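Local coordinates for putative lipoprotein (Clostridium difficile, PDB 4EXR) that is of unknown function but, as a predicted lipoprotein with two PepSY (peptidase propeptide and YPEB) domains, is probably anchored to the cell surface, at residues D47-L53 with R104-L110; D71-M77 with E88-L94; Q28-Y34 with K61-T65. All blocks are in the same frame, centred on the assembly; numbering follows the deposited sequence.

Contact 1 of 3, residues D47-L53 with R104-L110; sequences DADIVDL and RKEKLDL. With NA (sodium ion), chain B.
The bulged start of strand 49-58, in the PepSY sheet, meets the loop between strand 86-93 and helix 116-126, with Val51 CG1 set against Glu106 CB and the Ile50 backbone bonded to Leu108. Arg104 makes the polar grip. Its NH1 and NH2 approach end-on and share one acceptor, Asp47 O, which lies in the guanidinium plane; the Arg104 NH1 bond to Asp47 O is the shorter at 2.8 Å. Arg104 NH1 also forms a salt bridge with Asp49 OD2 at 2.9 Å, arriving from above the carboxylate plane; OD2 lies in the guanidinium plane, though the two planes are 70° apart. A second, weak bridge runs from NH2 to Asp47 OD2, and NE pairs with Asp71, so all three nitrogens have acidic partners. The arm is extended from CG to NE, and that reach brings the guanidinium to Asp47. Further along, Leu108 N donates an almost straight bond to Ile50 O (2.9 Å), while a water links Ile50 O to Leu108 O. Leu108 sends CD2 to Val51 O and CD1 to Ile50 CG2, and Leu110 CD1 meets Ile50 CD1 crosswise at 4.1 Å. Val51 and Asp52 both face Glu67 in a classic beta bulge, which supplies two ligands of a sodium site, Val51 O and Asp52 OD1; Asp137 and two waters complete it. One of those waters also donates to Glu106 O at 2.6 Å, tying the loop to the metal; the other donates to Asp52 OD2, the carboxylate oxygen that does not coordinate the sodium.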
loop_
_atom_site.group_PDB
_atom_site.type_symbol
_atom_site.label_atom_id
_atom_site.label_comp_id
_atom_site.label_asym_id
_atom_site.label_seq_id
_atom_site.Cartn_x
_atom_site.Cartn_y
_atom_site.Cartn_z
ATOM N N ASP A 47 -14.021 13.045 3.394
ATOM C CA ASP A 47 -14.575 12.732 4.716
ATOM C C ASP A 47 -13.517 12.243 5.712
ATOM O O ASP A 47 -13.827 11.919 6.862
ATOM C CB ASP A 47 -15.705 11.702 4.597
ATOM C CG ASP A 47 -16.542 11.604 5.864
ATOM O OD1 ASP A 47 -16.722 12.644 6.542
ATOM O OD2 ASP A 47 -17.005 10.489 6.187
ATOM N N ALA A 48 -12.262 12.203 5.278
ATOM C CA ALA A 48 -11.203 11.664 6.128
ATOM C C ALA A 48 -10.600 12.738 7.042
ATOM O O ALA A 48 -10.536 13.912 6.673
ATOM C CB ALA A 48 -10.099 11.041 5.260
ATOM N N ASP A 49 -10.144 12.322 8.220
ATOM C CA ASP A 49 -9.384 13.189 9.114
ATOM C C ASP A 49 -7.913 12.829 9.038
ATOM O O ASP A 49 -7.564 11.659 9.105
ATOM C CB ASP A 49 -9.829 13.008 10.561
ATOM C CG ASP A 49 -11.260 13.439 10.785
ATOM O OD1 ASP A 49 -11.656 14.502 10.254
ATOM O OD2 ASP A 49 -11.988 12.701 11.478
ATOM N N ILE A 50 -7.046 13.828 8.932
ATOM C CA ILE A 50 -5.612 13.558 8.882
ATOM C C ILE A 50 -5.093 13.191 10.261
ATOM O O ILE A 50 -5.358 13.892 11.244
ATOM C CB ILE A 50 -4.831 14.777 8.339
ATOM C CG1 ILE A 50 -5.197 14.996 6.866
ATOM C CG2 ILE A 50 -3.321 14.574 8.527
ATOM C CD1 ILE A 50 -4.525 16.232 6.228
ATOM N N VAL A 51 -4.357 12.089 10.334
ATOM C CA VAL A 51 -3.838 11.612 11.612
ATOM C C VAL A 51 -2.305 11.659 11.691
ATOM O O VAL A 51 -1.742 11.596 12.770
ATOM C CB VAL A 51 -4.366 10.170 11.960
ATOM C CG1 VAL A 51 -5.898 10.164 12.084
ATOM C CG2 VAL A 51 -3.900 9.146 10.922
ATOM N N ASP A 52 -1.634 11.772 10.548
ATOM C CA ASP A 52 -0.172 11.887 10.518
ATOM C C ASP A 52 0.238 12.639 9.264
ATOM O O ASP A 52 -0.389 12.489 8.208
ATOM C CB ASP A 52 0.529 10.509 10.517
ATOM C CG ASP A 52 0.332 9.728 11.820
ATOM O OD1 ASP A 52 0.883 10.143 12.875
ATOM O OD2 ASP A 52 -0.349 8.674 11.776
ATOM N N LEU A 53 1.294 13.443 9.383
ATOM C CA LEU A 53 1.860 14.147 8.239
ATOM C C LEU A 53 3.357 14.213 8.465
ATOM O O LEU A 53 3.811 14.467 9.579
ATOM C CB LEU A 53 1.288 15.564 8.152
ATOM C CG LEU A 53 1.903 16.482 7.088
ATOM C CD1 LEU A 53 1.635 15.962 5.702
ATOM C CD2 LEU A 53 1.364 17.891 7.228
ATOM N N ARG A 104 -10.599 7.966 14.166
ATOM C CA ARG A 104 -10.647 9.415 14.006
ATOM C C ARG A 104 -10.174 10.179 15.236
ATOM O O ARG A 104 -9.893 11.376 15.147
ATOM C CB ARG A 104 -12.068 9.866 13.686
ATOM C CG ARG A 104 -12.623 9.377 12.378
ATOM C CD ARG A 104 -13.915 10.114 12.160
ATOM N NE ARG A 104 -14.654 9.703 10.974
ATOM C CZ ARG A 104 -14.555 10.309 9.801
ATOM N NH1 ARG A 104 -13.717 11.332 9.647
ATOM N NH2 ARG A 104 -15.286 9.890 8.787
ATOM N N LYS A 105 -10.122 9.517 16.392
ATOM C CA LYS A 105 -9.701 10.202 17.614
ATOM C C LYS A 105 -8.241 10.667 17.577
ATOM O O LYS A 105 -7.834 11.529 18.359
ATOM C CB LYS A 105 -9.978 9.341 18.851
ATOM C CG LYS A 105 -11.482 9.059 19.045
ATOM C CD LYS A 105 -11.743 8.140 20.233
ATOM C CE LYS A 105 -11.733 8.904 21.555
ATOM N NZ LYS A 105 -12.937 9.771 21.727
ATOM N N GLU A 106 -7.470 10.112 16.647
ATOM C CA GLU A 106 -6.064 10.471 16.494
ATOM C C GLU A 106 -5.864 11.703 15.610
ATOM O O GLU A 106 -4.728 12.090 15.312
ATOM C CB GLU A 106 -5.304 9.287 15.901
ATOM C CG GLU A 106 -5.364 8.039 16.757
ATOM C CD GLU A 106 -4.037 7.739 17.429
ATOM O OE1 GLU A 106 -3.391 8.683 17.943
ATOM O OE2 GLU A 106 -3.631 6.557 17.429
ATOM N N LYS A 107 -6.955 12.324 15.185
ATOM C CA LYS A 107 -6.832 13.394 14.203
ATOM C C LYS A 107 -6.042 14.580 14.733
ATOM O O LYS A 107 -6.174 14.975 15.895
ATOM C CB LYS A 107 -8.191 13.845 13.669
ATOM C CG LYS A 107 -9.119 14.449 14.699
ATOM C CD LYS A 107 -10.341 15.007 13.991
ATOM C CE LYS A 107 -11.452 15.331 14.952
ATOM N NZ LYS A 107 -11.866 14.122 15.720
ATOM N N LEU A 108 -5.200 15.125 13.859
ATOM C CA LEU A 108 -4.361 16.261 14.180
ATOM C C LEU A 108 -5.169 17.546 14.243
ATOM O O LEU A 108 -6.135 17.720 13.504
ATOM C CB LEU A 108 -3.275 16.404 13.100
ATOM C CG LEU A 108 -2.391 15.183 12.873
ATOM C CD1 LEU A 108 -1.260 15.496 11.832
ATOM C CD2 LEU A 108 -1.819 14.713 14.204
ATOM N N ASP A 109 -4.773 18.456 15.124
ATOM C CA ASP A 109 -5.336 19.801 15.096
ATOM C C ASP A 109 -4.411 20.678 14.239
ATOM O O ASP A 109 -3.334 21.085 14.683
ATOM C CB ASP A 109 -5.475 20.360 16.510
ATOM C CG ASP A 109 -6.023 21.772 16.528
ATOM O OD1 ASP A 109 -6.384 22.306 15.448
ATOM O OD2 ASP A 109 -6.112 22.343 17.641
ATOM N N LEU A 110 -4.835 20.954 13.008
ATOM C CA LEU A 110 -3.953 21.620 12.034
ATOM C C LEU A 110 -4.311 23.076 11.808
ATOM O O LEU A 110 -3.738 23.729 10.943
ATOM C CB LEU A 110 -3.978 20.880 10.695
ATOM C CG LEU A 110 -3.452 19.448 10.737
ATOM C CD1 LEU A 110 -3.657 18.757 9.400
ATOM C CD2 LEU A 110 -1.986 19.419 11.151
HETATM NA NA NA B . -0.690 10.508 14.586
HETATM O O HOH W 1 -7.140 16.560 11.018
HETATM O O HOH W 2 -1.553 8.351 14.138
HETATM O O HOH W 3 -2.331 11.379 16.017
#

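Contact 2 of 3, residues D71-M77 with E88-L94; sequences DNNEYKM and EDKTEKL. With PO4 (phosphate ion), chain C; PO4 (phosphate ion), chain D.
Lys76 N donates to Lys90 O, and Lys90 N to Lys76 O, both at 2.8 Å, in an antiparallel beta hairpin where Glu74 with Glu92 is a second hydrogen-bonded pair. The extended Lys90 chain carries NZ to O3 of the chain C phosphate and O2 of the chain D phosphate; Lys76 NZ bonds the chain C ion in one of its two modelled conformers. Both phosphates probably come from the crystallisation liquor. Lys90 NZ also makes a salt bridge to Glu92 OE1 (3.1 Å), from above the carboxylate plane. Lys76 and Lys90 of the second subunit bond phosphate too, and strand 88-93 pairs antiparallel with that subunit, carrying the sheet across the dimer interface. Within the hairpin, the Glu74 and Glu92 side chains run alongside each other with nearly coplanar carboxylates (3°), and a water joins Glu74 OE2 to Lys93 O. At the open end Leu94 N donates to Asn72 O (2.8 Å), while the Leu94 side chain packs on the Asn73 backbone. On the other face Tyr75, stacked on Tyr45 and hydrogen-bonded to Asp70, turns its ring edge to Thr91: Thr91 OG1 lies 3.4 Å from Tyr75 CD1.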
loop_
_atom_site.group_PDB
_atom_site.type_symbol
_atom_site.label_atom_id
_atom_site.label_comp_id
_atom_site.label_asym_id
_atom_site.label_seq_id
_atom_site.Cartn_x
_atom_site.Cartn_y
_atom_site.Cartn_z
ATOM N N ASP A 71 -14.527 6.445 8.842
ATOM C CA ASP A 71 -15.145 5.445 9.717
ATOM C C ASP A 71 -14.761 4.008 9.349
ATOM O O ASP A 71 -14.890 3.098 10.174
ATOM C CB ASP A 71 -16.671 5.592 9.712
ATOM C CG ASP A 71 -17.142 6.886 10.361
ATOM O OD1 ASP A 71 -16.371 7.494 11.140
ATOM O OD2 ASP A 71 -18.298 7.285 10.103
ATOM N N ASN A 72 -14.276 3.821 8.120
ATOM C CA ASN A 72 -14.094 2.498 7.535
ATOM C C ASN A 72 -12.679 2.156 7.084
ATOM O O ASN A 72 -12.268 0.995 7.155
ATOM C CB ASN A 72 -15.027 2.350 6.332
ATOM C CG ASN A 72 -16.491 2.444 6.726
ATOM O OD1 ASN A 72 -17.256 3.212 6.140
ATOM N ND2 ASN A 72 -16.879 1.676 7.730
ATOM N N ASN A 73 -11.950 3.166 6.604
ATOM C CA ASN A 73 -10.654 2.972 5.966
ATOM C C ASN A 73 -9.567 3.857 6.545
ATOM O O ASN A 73 -9.850 4.905 7.133
ATOM C CB ASN A 73 -10.733 3.312 4.468
ATOM C CG ASN A 73 -11.661 2.398 3.703
ATOM O OD1 ASN A 73 -11.654 1.186 3.896
ATOM N ND2 ASN A 73 -12.460 2.977 2.816
ATOM N N GLU A 74 -8.320 3.429 6.372
ATOM C CA GLU A 74 -7.183 4.330 6.483
ATOM C C GLU A 74 -6.671 4.635 5.088
ATOM O O GLU A 74 -6.753 3.797 4.182
ATOM C CB GLU A 74 -6.062 3.744 7.340
ATOM C CG GLU A 74 -5.674 2.327 7.006
ATOM C CD GLU A 74 -4.659 1.783 7.992
ATOM O OE1 GLU A 74 -3.843 2.586 8.495
ATOM O OE2 GLU A 74 -4.685 0.565 8.275
ATOM N N TYR A 75 -6.148 5.842 4.927
ATOM C CA TYR A 75 -5.707 6.323 3.623
ATOM C C TYR A 75 -4.304 6.863 3.795
ATOM O O TYR A 75 -3.998 7.506 4.800
ATOM C CB TYR A 75 -6.594 7.465 3.146
ATOM C CG TYR A 75 -8.044 7.111 3.023
ATOM C CD1 TYR A 75 -8.508 6.380 1.935
ATOM C CD2 TYR A 75 -8.964 7.509 3.993
ATOM C CE1 TYR A 75 -9.853 6.046 1.821
ATOM C CE2 TYR A 75 -10.299 7.192 3.875
ATOM C CZ TYR A 75 -10.738 6.461 2.789
ATOM O OH TYR A 75 -12.072 6.141 2.678
ATOM N N LYS A 76 -3.444 6.595 2.819
ATOM C CA LYS A 76 -2.085 7.102 2.873
ATOM C C LYS A 76 -1.675 7.599 1.505
ATOM O O LYS A 76 -1.824 6.903 0.497
ATOM C CB LYS A 76 -1.103 6.044 3.370
ATOM C CG LYS A 76 0.338 6.553 3.403
ATOM C CD LYS A 76 1.287 5.576 4.069
ATOM C CE LYS A 76 1.465 4.325 3.242
ATOM N NZ LYS A 76 2.532 3.455 3.816
HETATM N N MSE A 77 -1.197 8.836 1.470
HETATM C CA MSE A 77 -0.731 9.393 0.210
HETATM C C MSE A 77 0.704 9.846 0.363
HETATM O O MSE A 77 1.087 10.397 1.397
HETATM C CB MSE A 77 -1.588 10.577 -0.240
HETATM C CG MSE A 77 -3.005 10.208 -0.640
HETATM SE SE MSE A 77 -3.901 11.696 -1.501
HETATM C CE MSE A 77 -2.903 11.751 -3.165
ATOM N N GLU A 88 2.281 7.567 -4.126
ATOM C CA GLU A 88 1.505 6.457 -3.590
ATOM C C GLU A 88 0.138 6.964 -3.169
ATOM O O GLU A 88 0.014 8.075 -2.665
ATOM C CB GLU A 88 2.213 5.787 -2.409
ATOM C CG GLU A 88 1.422 4.593 -1.853
ATOM C CD GLU A 88 2.080 3.894 -0.674
ATOM O OE1 GLU A 88 3.090 4.396 -0.145
ATOM O OE2 GLU A 88 1.569 2.829 -0.269
ATOM N N ASP A 89 -0.889 6.147 -3.392
ATOM C CA ASP A 89 -2.232 6.451 -2.915
ATOM C C ASP A 89 -2.828 5.111 -2.483
ATOM O O ASP A 89 -3.156 4.272 -3.325
ATOM C CB ASP A 89 -3.051 7.092 -4.040
ATOM C CG ASP A 89 -4.450 7.507 -3.604
ATOM O OD1 ASP A 89 -4.914 7.091 -2.517
ATOM O OD2 ASP A 89 -5.104 8.240 -4.375
ATOM N N LYS A 90 -2.936 4.912 -1.175
ATOM C CA LYS A 90 -3.295 3.607 -0.640
ATOM C C LYS A 90 -4.494 3.712 0.295
ATOM O O LYS A 90 -4.514 4.551 1.197
ATOM C CB LYS A 90 -2.095 3.025 0.108
ATOM C CG LYS A 90 -2.311 1.644 0.697
ATOM C CD LYS A 90 -1.140 1.303 1.590
ATOM C CE LYS A 90 -1.142 -0.140 2.016
ATOM N NZ LYS A 90 -0.129 -0.362 3.089
ATOM N N THR A 91 -5.494 2.867 0.052
ATOM C CA THR A 91 -6.647 2.727 0.934
ATOM C C THR A 91 -6.599 1.314 1.513
ATOM O O THR A 91 -6.351 0.364 0.775
ATOM C CB THR A 91 -7.961 2.847 0.133
ATOM O OG1 THR A 91 -7.997 4.105 -0.553
ATOM C CG2 THR A 91 -9.184 2.724 1.061
ATOM N N GLU A 92 -6.841 1.172 2.814
ATOM C CA GLU A 92 -6.967 -0.149 3.436
ATOM C C GLU A 92 -8.115 -0.122 4.427
ATOM O O GLU A 92 -8.278 0.851 5.162
ATOM C CB GLU A 92 -5.710 -0.511 4.235
ATOM C CG GLU A 92 -4.554 -1.112 3.474
ATOM C CD GLU A 92 -3.436 -1.542 4.417
ATOM O OE1 GLU A 92 -2.635 -0.674 4.827
ATOM O OE2 GLU A 92 -3.374 -2.740 4.770
ATOM N N LYS A 93 -8.882 -1.203 4.475
ATOM C CA LYS A 93 -9.930 -1.343 5.487
ATOM C C LYS A 93 -9.319 -1.257 6.894
ATOM O O LYS A 93 -8.265 -1.837 7.150
ATOM C CB LYS A 93 -10.630 -2.692 5.299
ATOM C CG LYS A 93 -11.873 -2.868 6.130
ATOM C CD LYS A 93 -13.102 -2.526 5.324
ATOM C CE LYS A 93 -14.180 -3.587 5.500
ATOM N NZ LYS A 93 -14.545 -3.769 6.933
ATOM N N LEU A 94 -9.957 -0.512 7.799
ATOM C CA LEU A 94 -9.468 -0.400 9.173
ATOM C C LEU A 94 -9.663 -1.730 9.904
ATOM O O LEU A 94 -10.585 -2.480 9.594
ATOM C CB LEU A 94 -10.232 0.691 9.945
ATOM C CG LEU A 94 -9.997 2.167 9.611
ATOM C CD1 LEU A 94 -11.037 3.038 10.308
ATOM C CD2 LEU A 94 -8.585 2.608 9.988
HETATM P P PO4 C . 3.553 0.498 1.859
HETATM O O1 PO4 C . 4.858 0.658 2.601
HETATM O O2 PO4 C . 3.838 0.171 0.411
HETATM O O3 PO4 C . 2.738 -0.604 2.486
HETATM O O4 PO4 C . 2.796 1.789 1.926
HETATM P P PO4 D . 1.147 -3.672 1.234
HETATM O O1 PO4 D . 1.626 -5.038 1.664
HETATM O O2 PO4 D . 0.390 -3.026 2.370
HETATM O O3 PO4 D . 2.324 -2.815 0.844
HETATM O O4 PO4 D . 0.226 -3.830 0.063
HETATM O O HOH W 4 -5.878 -1.581 8.202
#

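Contact 3 of 3, residues Q28-Y34 with K61-T65; sequences QDFKVPY and KFVYT
Tyr64 OH donates a short hydrogen bond of 2.6 Å to Val32 O, joining strand 61-65 to the segment that leads into helix 34-44 of this PepSY domain. The carbonyl oxygen lies in the plane of the phenol ring, at its edge, and the hydroxyl comes to it only slightly tilted from the carbonyl plane. Tyr34 N is also close to the hydroxyl, but its angle is too poor for a bond. The phenol end is wedged among the residues of the helix start, where Pro33 is the N-cap: Tyr34 CB packs 3.7 Å from Tyr64 CE1, and Val32 CG1 lies across from Tyr64 CE2 at 4.1 Å. Tyr34 has CG between its backbone N and carbonyl carbon (chi1 85°), which carries its own ring away from Tyr64 and toward Leu53 and Ile113.

Two residues earlier on the strand, Phe62 receives an edge-to-face (T-shaped) contact from Phe30. The edge of Phe30 at CE1 points into one face of Phe62, 3.5 Å from CG, with the planes at 69° and the centroids 5.3 Å apart. Gln28 crosses the far end of the same ring, its CD 3.6 Å from Phe62 CZ, and Leu25 touches both phenylalanines. The contact is thus mainly aromatic and apolar, and a single directional bond from the buried Tyr64 ties the Val32 carbonyl, just ahead of the helix, to the sheet, consistent with holding this end of the helix against strand 61-69.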
loop_
_atom_site.group_PDB
_atom_site.type_symbol
_atom_site.label_atom_id
_atom_site.label_comp_id
_atom_site.label_asym_id
_atom_site.label_seq_id
_atom_site.Cartn_x
_atom_site.Cartn_y
_atom_site.Cartn_z
ATOM N N GLN A 28 16.868 23.310 2.292
ATOM C CA GLN A 28 16.088 23.002 1.097
ATOM C C GLN A 28 14.968 24.015 0.914
ATOM O O GLN A 28 14.480 24.595 1.885
ATOM C CB GLN A 28 15.483 21.591 1.188
ATOM C CG GLN A 28 16.503 20.466 1.158
ATOM C CD GLN A 28 17.181 20.316 -0.188
ATOM O OE1 GLN A 28 16.570 20.531 -1.240
ATOM N NE2 GLN A 28 18.454 19.941 -0.164
ATOM N N ASP A 29 14.564 24.232 -0.333
ATOM C CA ASP A 29 13.296 24.903 -0.589
ATOM C C ASP A 29 12.324 23.907 -1.193
ATOM O O ASP A 29 12.659 23.217 -2.153
ATOM C CB ASP A 29 13.455 26.091 -1.540
ATOM C CG ASP A 29 12.108 26.644 -1.999
ATOM O OD1 ASP A 29 11.525 27.475 -1.265
ATOM O OD2 ASP A 29 11.616 26.227 -3.077
ATOM N N PHE A 30 11.122 23.817 -0.633
ATOM C CA PHE A 30 10.153 22.886 -1.169
ATOM C C PHE A 30 9.118 23.659 -1.959
ATOM O O PHE A 30 8.418 24.515 -1.418
ATOM C CB PHE A 30 9.537 22.043 -0.037
ATOM C CG PHE A 30 10.573 21.335 0.785
ATOM C CD1 PHE A 30 11.261 20.245 0.260
ATOM C CD2 PHE A 30 10.930 21.815 2.039
ATOM C CE1 PHE A 30 12.247 19.605 0.996
ATOM C CE2 PHE A 30 11.930 21.189 2.781
ATOM C CZ PHE A 30 12.583 20.078 2.263
ATOM N N LYS A 31 9.037 23.363 -3.250
ATOM C CA LYS A 31 8.110 24.072 -4.119
ATOM C C LYS A 31 6.655 23.860 -3.713
ATOM O O LYS A 31 5.808 24.719 -3.955
ATOM C CB LYS A 31 8.325 23.660 -5.571
ATOM C CG LYS A 31 9.732 24.002 -6.070
ATOM C CD LYS A 31 9.810 23.855 -7.566
ATOM C CE LYS A 31 11.232 24.074 -8.050
ATOM N NZ LYS A 31 11.752 25.447 -7.793
ATOM N N VAL A 32 6.381 22.715 -3.093
ATOM C CA VAL A 32 5.038 22.385 -2.614
ATOM C C VAL A 32 5.014 22.593 -1.109
ATOM O O VAL A 32 5.718 21.904 -0.371
ATOM C CB VAL A 32 4.669 20.923 -2.935
ATOM C CG1 VAL A 32 3.243 20.587 -2.456
ATOM C CG2 VAL A 32 4.816 20.656 -4.427
ATOM N N PRO A 33 4.235 23.573 -0.646
ATOM C CA PRO A 33 4.165 23.785 0.804
ATOM C C PRO A 33 3.339 22.675 1.475
ATOM O O PRO A 33 2.535 22.007 0.813
ATOM C CB PRO A 33 3.485 25.147 0.924
ATOM C CG PRO A 33 2.650 25.252 -0.291
ATOM C CD PRO A 33 3.382 24.512 -1.392
ATOM N N TYR A 34 3.542 22.462 2.770
ATOM C CA TYR A 34 2.864 21.350 3.438
ATOM C C TYR A 34 1.347 21.480 3.361
ATOM O O TYR A 34 0.634 20.482 3.338
ATOM C CB TYR A 34 3.345 21.196 4.883
ATOM C CG TYR A 34 2.624 22.090 5.863
ATOM C CD1 TYR A 34 2.978 23.426 6.011
ATOM C CD2 TYR A 34 1.574 21.596 6.633
ATOM C CE1 TYR A 34 2.311 24.246 6.908
ATOM C CE2 TYR A 34 0.900 22.401 7.522
ATOM C CZ TYR A 34 1.267 23.719 7.658
ATOM O OH TYR A 34 0.584 24.506 8.550
ATOM N N LYS A 61 14.410 12.283 -3.873
ATOM C CA LYS A 61 13.169 13.040 -3.779
ATOM C C LYS A 61 12.907 13.440 -2.328
ATOM O O LYS A 61 13.328 12.755 -1.401
ATOM C CB LYS A 61 11.987 12.183 -4.240
ATOM C CG LYS A 61 11.905 11.875 -5.722
ATOM C CD LYS A 61 10.832 10.811 -5.956
ATOM C CE LYS A 61 10.440 10.684 -7.428
ATOM N NZ LYS A 61 9.393 11.679 -7.808
ATOM N N PHE A 62 12.203 14.548 -2.130
ATOM C CA PHE A 62 11.629 14.825 -0.823
ATOM C C PHE A 62 10.147 14.559 -0.936
ATOM O O PHE A 62 9.504 14.913 -1.934
ATOM C CB PHE A 62 11.937 16.244 -0.357
ATOM C CG PHE A 62 13.404 16.494 -0.165
ATOM C CD1 PHE A 62 14.197 16.896 -1.231
ATOM C CD2 PHE A 62 14.003 16.270 1.066
ATOM C CE1 PHE A 62 15.557 17.106 -1.065
ATOM C CE2 PHE A 62 15.374 16.482 1.237
ATOM C CZ PHE A 62 16.142 16.892 0.173
ATOM N N VAL A 63 9.611 13.905 0.083
ATOM C CA VAL A 63 8.292 13.315 -0.024
ATOM C C VAL A 63 7.468 13.619 1.222
ATOM O O VAL A 63 7.912 13.361 2.339
ATOM C CB VAL A 63 8.410 11.772 -0.213
ATOM C CG1 VAL A 63 7.040 11.102 -0.236
ATOM C CG2 VAL A 63 9.198 11.445 -1.496
ATOM N N TYR A 64 6.282 14.184 1.012
ATOM C CA TYR A 64 5.273 14.302 2.055
ATOM C C TYR A 64 4.518 13.000 2.142
ATOM O O TYR A 64 4.112 12.447 1.117
ATOM C CB TYR A 64 4.249 15.386 1.706
ATOM C CG TYR A 64 4.756 16.808 1.778
ATOM C CD1 TYR A 64 5.028 17.415 3.007
ATOM C CD2 TYR A 64 4.915 17.561 0.617
ATOM C CE1 TYR A 64 5.485 18.733 3.064
ATOM C CE2 TYR A 64 5.360 18.872 0.665
ATOM C CZ TYR A 64 5.644 19.453 1.879
ATOM O OH TYR A 64 6.086 20.759 1.899
ATOM N N THR A 65 4.317 12.507 3.362
ATOM C CA THR A 65 3.410 11.380 3.562
ATOM C C THR A 65 2.258 11.920 4.388
ATOM O O THR A 65 2.488 12.502 5.439
ATOM C CB THR A 65 4.107 10.211 4.291
ATOM O OG1 THR A 65 5.234 9.783 3.515
ATOM C CG2 THR A 65 3.143 9.011 4.507
#

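All three contacts involve one antiparallel sheet, in which strands 86-93, 73-80, 61-69 and 49-58 lie side by side in that order. Contact 2 ties the outer pair, contact 3 brings the segment before helix 34-44 onto strand 61-69, and contact 1 fastens the loop ahead of helix 116-126 to strand 49-58. Contacts 1 and 2 have centres about 13 Å apart and meet through Arg104 and Asp71; contact 3 lies about 20 Å from contact 1 and 22 Å from contact 2. Along the chain contact 3 closes before contact 2 opens, contact 2 is nested within contact 1, and contacts 1 and 3 interleave. Together they span half the sheet, from the edge pairing with the second subunit to the strand meeting 130-139.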